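Local coordinates for protein elongation factor G (Thermus thermophilus, PDB 2DY1) that binds GTP with magnesium and probably acts as a translation elongation factor GTPase, at residues 310-323 and 356-368. Residues are numbered along the deposited sequence; the frame is centred on the assembly and turned at random.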
loop_
_atom_site.group_PDB
_atom_site.type_symbol
_atom_site.label_atom_id
_atom_site.label_comp_id
_atom_site.label_asym_id
_atom_site.label_seq_id
_atom_site.Cartn_x
_atom_site.Cartn_y
_atom_site.Cartn_z
ATOM N N LEU A 310 25.250 -14.079 11.423
ATOM C CA LEU A 310 25.853 -14.438 10.148
ATOM C C LEU A 310 27.254 -13.892 10.000
ATOM O O LEU A 310 27.600 -12.820 10.521
ATOM C CB LEU A 310 25.024 -13.910 8.978
ATOM C CG LEU A 310 23.618 -14.473 8.802
ATOM C CD1 LEU A 310 22.881 -13.662 7.746
ATOM C CD2 LEU A 310 23.699 -15.937 8.375
ATOM N N LYS A 311 28.071 -14.660 9.283
ATOM C CA LYS A 311 29.435 -14.269 8.972
ATOM C C LYS A 311 29.591 -14.317 7.458
ATOM O O LYS A 311 28.840 -15.018 6.776
ATOM C CB LYS A 311 30.426 -15.237 9.616
ATOM C CG LYS A 311 30.533 -15.072 11.124
ATOM C CD LYS A 311 31.322 -16.223 11.737
ATOM C CE LYS A 311 32.767 -16.253 11.235
ATOM N NZ LYS A 311 33.456 -17.536 11.563
ATOM N N PRO A 312 30.572 -13.585 6.907
ATOM C CA PRO A 312 30.779 -13.598 5.456
ATOM C C PRO A 312 31.048 -15.041 4.997
ATOM O O PRO A 312 31.793 -15.775 5.656
ATOM C CB PRO A 312 32.000 -12.691 5.274
ATOM C CG PRO A 312 31.870 -11.720 6.422
ATOM C CD PRO A 312 31.485 -12.636 7.570
ATOM N N GLY A 313 30.419 -15.438 3.897
ATOM C CA GLY A 313 30.596 -16.793 3.400
ATOM C C GLY A 313 29.475 -17.734 3.802
ATOM O O GLY A 313 29.375 -18.848 3.278
ATOM N N ASP A 314 28.628 -17.306 4.735
ATOM C CA ASP A 314 27.496 -18.131 5.159
ATOM C C ASP A 314 26.415 -18.170 4.090
ATOM O O ASP A 314 26.411 -17.359 3.164
ATOM C CB ASP A 314 26.892 -17.589 6.456
ATOM C CG ASP A 314 27.782 -17.828 7.647
ATOM O OD1 ASP A 314 27.427 -17.382 8.753
ATOM O OD2 ASP A 314 28.840 -18.483 7.478
ATOM N N SER A 315 25.511 -19.130 4.224
ATOM C CA SER A 315 24.399 -19.311 3.301
ATOM C C SER A 315 23.091 -19.451 4.067
ATOM O O SER A 315 23.075 -19.880 5.222
ATOM C CB SER A 315 24.587 -20.588 2.462
ATOM O OG SER A 315 25.599 -20.435 1.498
ATOM N N LEU A 316 21.990 -19.095 3.404
ATOM C CA LEU A 316 20.657 -19.224 3.969
ATOM C C LEU A 316 19.817 -20.023 2.983
ATOM O O LEU A 316 20.012 -19.912 1.771
ATOM C CB LEU A 316 20.014 -17.847 4.144
ATOM C CG LEU A 316 20.637 -16.934 5.195
ATOM C CD1 LEU A 316 20.119 -15.508 5.038
ATOM C CD2 LEU A 316 20.296 -17.491 6.572
ATOM N N GLN A 317 18.895 -20.830 3.501
ATOM C CA GLN A 317 17.999 -21.599 2.648
ATOM C C GLN A 317 16.870 -20.654 2.227
ATOM O O GLN A 317 16.580 -19.689 2.916
ATOM C CB GLN A 317 17.407 -22.773 3.434
ATOM C CG GLN A 317 16.560 -23.696 2.587
ATOM C CD GLN A 317 17.367 -24.379 1.505
ATOM O OE1 GLN A 317 18.033 -25.386 1.757
ATOM N NE2 GLN A 317 17.329 -23.827 0.296
ATOM N N SER A 318 16.241 -20.937 1.093
ATOM C CA SER A 318 15.121 -20.124 0.619
ATOM C C SER A 318 14.342 -21.001 -0.327
ATOM O O SER A 318 14.828 -22.067 -0.734
ATOM C CB SER A 318 15.595 -18.894 -0.139
ATOM O OG SER A 318 15.867 -19.183 -1.504
ATOM N N GLU A 319 13.151 -20.555 -0.698
ATOM C CA GLU A 319 12.326 -21.349 -1.603
ATOM C C GLU A 319 12.990 -21.505 -2.968
ATOM O O GLU A 319 12.627 -22.395 -3.740
ATOM C CB GLU A 319 10.947 -20.708 -1.761
ATOM C CG GLU A 319 10.119 -20.670 -0.480
ATOM C CD GLU A 319 9.660 -22.053 -0.009
ATOM O OE1 GLU A 319 9.805 -23.030 -0.773
ATOM O OE2 GLU A 319 9.133 -22.145 1.116
ATOM N N ALA A 320 13.965 -20.650 -3.261
ATOM C CA ALA A 320 14.668 -20.695 -4.540
ATOM C C ALA A 320 16.045 -21.333 -4.415
ATOM O O ALA A 320 16.877 -21.199 -5.307
ATOM C CB ALA A 320 14.809 -19.295 -5.109
ATOM N N GLY A 321 16.278 -22.020 -3.309
ATOM C CA GLY A 321 17.562 -22.662 -3.105
ATOM C C GLY A 321 18.456 -21.871 -2.175
ATOM O O GLY A 321 18.040 -20.855 -1.623
ATOM N N GLN A 322 19.690 -22.334 -2.016
ATOM C CA GLN A 322 20.658 -21.680 -1.139
ATOM C C GLN A 322 21.057 -20.300 -1.618
ATOM O O GLN A 322 21.292 -20.073 -2.811
ATOM C CB GLN A 322 21.917 -22.543 -1.000
ATOM C CG GLN A 322 21.708 -23.846 -0.243
ATOM C CD GLN A 322 21.301 -23.632 1.205
ATOM O OE1 GLN A 322 22.011 -22.994 1.981
ATOM N NE2 GLN A 322 20.150 -24.172 1.577
ATOM N N VAL A 323 21.126 -19.369 -0.672
ATOM C CA VAL A 323 21.520 -18.002 -0.944
ATOM C C VAL A 323 22.838 -17.775 -0.226
ATOM O O VAL A 323 22.861 -17.674 1.004
ATOM C CB VAL A 323 20.474 -17.007 -0.396
ATOM C CG1 VAL A 323 20.951 -15.566 -0.585
ATOM C CG2 VAL A 323 19.145 -17.246 -1.091
ATOM N N LEU A 356 16.324 -12.546 -5.635
ATOM C CA LEU A 356 15.706 -12.353 -4.313
ATOM C C LEU A 356 14.584 -11.329 -4.429
ATOM O O LEU A 356 14.829 -10.183 -4.791
ATOM C CB LEU A 356 16.744 -11.853 -3.304
ATOM C CG LEU A 356 17.891 -12.823 -2.989
ATOM C CD1 LEU A 356 18.888 -12.183 -2.018
ATOM C CD2 LEU A 356 17.301 -14.107 -2.405
ATOM N N HIS A 357 13.367 -11.748 -4.092
ATOM C CA HIS A 357 12.194 -10.893 -4.230
ATOM C C HIS A 357 11.573 -10.464 -2.924
ATOM O O HIS A 357 11.733 -11.128 -1.895
ATOM C CB HIS A 357 11.159 -11.637 -5.064
ATOM C CG HIS A 357 11.721 -12.232 -6.320
ATOM N ND1 HIS A 357 12.221 -11.466 -7.355
ATOM C CD2 HIS A 357 11.884 -13.524 -6.696
ATOM C CE1 HIS A 357 12.666 -12.262 -8.312
ATOM N NE2 HIS A 357 12.474 -13.515 -7.939
ATOM N N ARG A 358 10.824 -9.365 -2.964
ATOM C CA ARG A 358 10.168 -8.880 -1.762
ATOM C C ARG A 358 9.290 -9.990 -1.177
ATOM O O ARG A 358 8.562 -10.661 -1.917
ATOM C CB ARG A 358 9.283 -7.673 -2.098
ATOM C CG ARG A 358 8.618 -6.998 -0.887
ATOM C CD ARG A 358 7.727 -5.825 -1.353
ATOM N NE ARG A 358 7.173 -5.041 -0.243
ATOM C CZ ARG A 358 6.144 -5.405 0.525
ATOM N NH1 ARG A 358 5.518 -6.561 0.326
ATOM N NH2 ARG A 358 5.739 -4.604 1.510
ATOM N N GLY A 359 9.375 -10.176 0.144
ATOM C CA GLY A 359 8.555 -11.156 0.833
ATOM C C GLY A 359 9.172 -12.529 1.029
ATOM O O GLY A 359 8.612 -13.381 1.738
ATOM N N MET A 360 10.316 -12.742 0.407
ATOM C CA MET A 360 11.018 -14.023 0.480
ATOM C C MET A 360 11.591 -14.255 1.879
ATOM O O MET A 360 12.263 -13.389 2.447
ATOM C CB MET A 360 12.140 -14.003 -0.557
ATOM C CG MET A 360 12.734 -15.332 -0.928
ATOM S SD MET A 360 13.760 -15.040 -2.377
ATOM C CE MET A 360 12.698 -14.766 -3.450
ATOM N N VAL A 361 11.334 -15.440 2.428
ATOM C CA VAL A 361 11.832 -15.802 3.751
ATOM C C VAL A 361 13.121 -16.605 3.586
ATOM O O VAL A 361 13.270 -17.386 2.632
ATOM C CB VAL A 361 10.770 -16.638 4.494
ATOM C CG1 VAL A 361 11.245 -16.950 5.925
ATOM C CG2 VAL A 361 9.436 -15.861 4.528
ATOM N N LEU A 362 14.079 -16.372 4.478
ATOM C CA LEU A 362 15.356 -17.076 4.430
ATOM C C LEU A 362 15.601 -17.679 5.803
ATOM O O LEU A 362 15.255 -17.089 6.824
ATOM C CB LEU A 362 16.480 -16.101 4.072
ATOM C CG LEU A 362 16.168 -15.272 2.825
ATOM C CD1 LEU A 362 16.980 -13.986 2.846
ATOM C CD2 LEU A 362 16.441 -16.078 1.601
ATOM N N TRP A 363 16.219 -18.852 5.843
ATOM C CA TRP A 363 16.412 -19.480 7.135
ATOM C C TRP A 363 17.520 -20.516 7.112
ATOM O O TRP A 363 18.052 -20.853 6.066
ATOM C CB TRP A 363 15.115 -20.218 7.531
ATOM C CG TRP A 363 14.785 -21.410 6.619
ATOM C CD1 TRP A 363 15.155 -22.722 6.801
ATOM C CD2 TRP A 363 14.075 -21.372 5.369
ATOM N NE1 TRP A 363 14.724 -23.495 5.743
ATOM C CE2 TRP A 363 14.056 -22.695 4.852
ATOM C CE3 TRP A 363 13.454 -20.352 4.639
ATOM C CZ2 TRP A 363 13.437 -23.019 3.635
ATOM C CZ3 TRP A 363 12.833 -20.678 3.421
ATOM C CH2 TRP A 363 12.831 -22.000 2.936
ATOM N N GLN A 364 17.824 -21.019 8.306
ATOM C CA GLN A 364 18.723 -22.159 8.451
ATOM C C GLN A 364 17.909 -23.115 9.323
ATOM O O GLN A 364 17.058 -22.686 10.102
ATOM C CB GLN A 364 20.041 -21.794 9.128
ATOM C CG GLN A 364 20.990 -21.130 8.173
ATOM C CD GLN A 364 22.354 -20.916 8.778
ATOM O OE1 GLN A 364 22.588 -21.260 9.940
ATOM N NE2 GLN A 364 23.262 -20.349 7.998
ATOM N N GLY A 365 18.127 -24.411 9.156
ATOM C CA GLY A 365 17.380 -25.369 9.953
ATOM C C GLY A 365 15.978 -25.587 9.413
ATOM O O GLY A 365 15.744 -25.511 8.199
ATOM N N GLU A 366 15.043 -25.850 10.320
ATOM C CA GLU A 366 13.650 -26.109 9.952
ATOM C C GLU A 366 13.002 -24.852 9.369
ATOM O O GLU A 366 13.089 -23.779 9.953
ATOM C CB GLU A 366 12.870 -26.580 11.190
ATOM C CG GLU A 366 11.431 -26.960 10.934
ATOM C CD GLU A 366 11.265 -28.232 10.130
ATOM O OE1 GLU A 366 10.299 -28.314 9.340
ATOM O OE2 GLU A 366 12.084 -29.153 10.298
ATOM N N LYS A 367 12.347 -24.998 8.221
ATOM C CA LYS A 367 11.694 -23.857 7.580
ATOM C C LYS A 367 10.580 -23.305 8.457
ATOM O O LYS A 367 9.868 -24.059 9.124
ATOM C CB LYS A 367 11.120 -24.259 6.214
ATOM C CG LYS A 367 10.629 -23.066 5.396
ATOM C CD LYS A 367 10.140 -23.460 4.006
ATOM C CE LYS A 367 8.764 -24.046 4.056
ATOM N NZ LYS A 367 8.273 -24.328 2.689
ATOM N N PRO A 368 10.424 -21.970 8.493
ATOM C CA PRO A 368 9.358 -21.395 9.314
ATOM C C PRO A 368 7.985 -21.583 8.685
ATOM O O PRO A 368 7.858 -21.714 7.464
ATOM C CB PRO A 368 9.722 -19.909 9.375
ATOM C CG PRO A 368 10.393 -19.687 8.060
ATOM C CD PRO A 368 11.299 -20.907 7.964
HETATM O O HOH W 1 12.174 -18.097 0.302
#
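Q317 N donates to W363 O over 2.7 Å, and W363 N answers by donating to Q317 O, so one antiparallel hydrogen-bonded pair links the chain at the 314-316 strand to strand 361-363 in the β-barrel that forms domain 2 of elongation factor G. It illustrates how a single bridge can join the margins of two sheets, with side-chain contacts extending the junction on both sides. Beyond the bridge, the extended side chain of Q364 brings NE2 to S315 O at 2.8 Å, the acceptor lying nearly in its amide plane. Toward the inside, L316 CD1 rests on L362 CB (3.8 Å), the two leucines crossing at about a right angle, while V323 CG2 meets L356 CD2. Away from these leucines, W363 CG lies between the backbone N and the carbonyl carbon (chi1 66°), which brings the indole back over Q317 and S318. Q317 CB sits 3.8 Å from the centroid of the five-membered ring in a CH-pi contact, and K367 CG and P368 CD cover the opposite face. An alanine in place of W363 would probably leave Q317 CB and K367 CG without the ring between them. Beside the ring a water bridges E319 N and V361 O, and K367 NZ forms a salt bridge with E319 OE2, 2.8 Å away, meeting that oxygen on its syn lone pair.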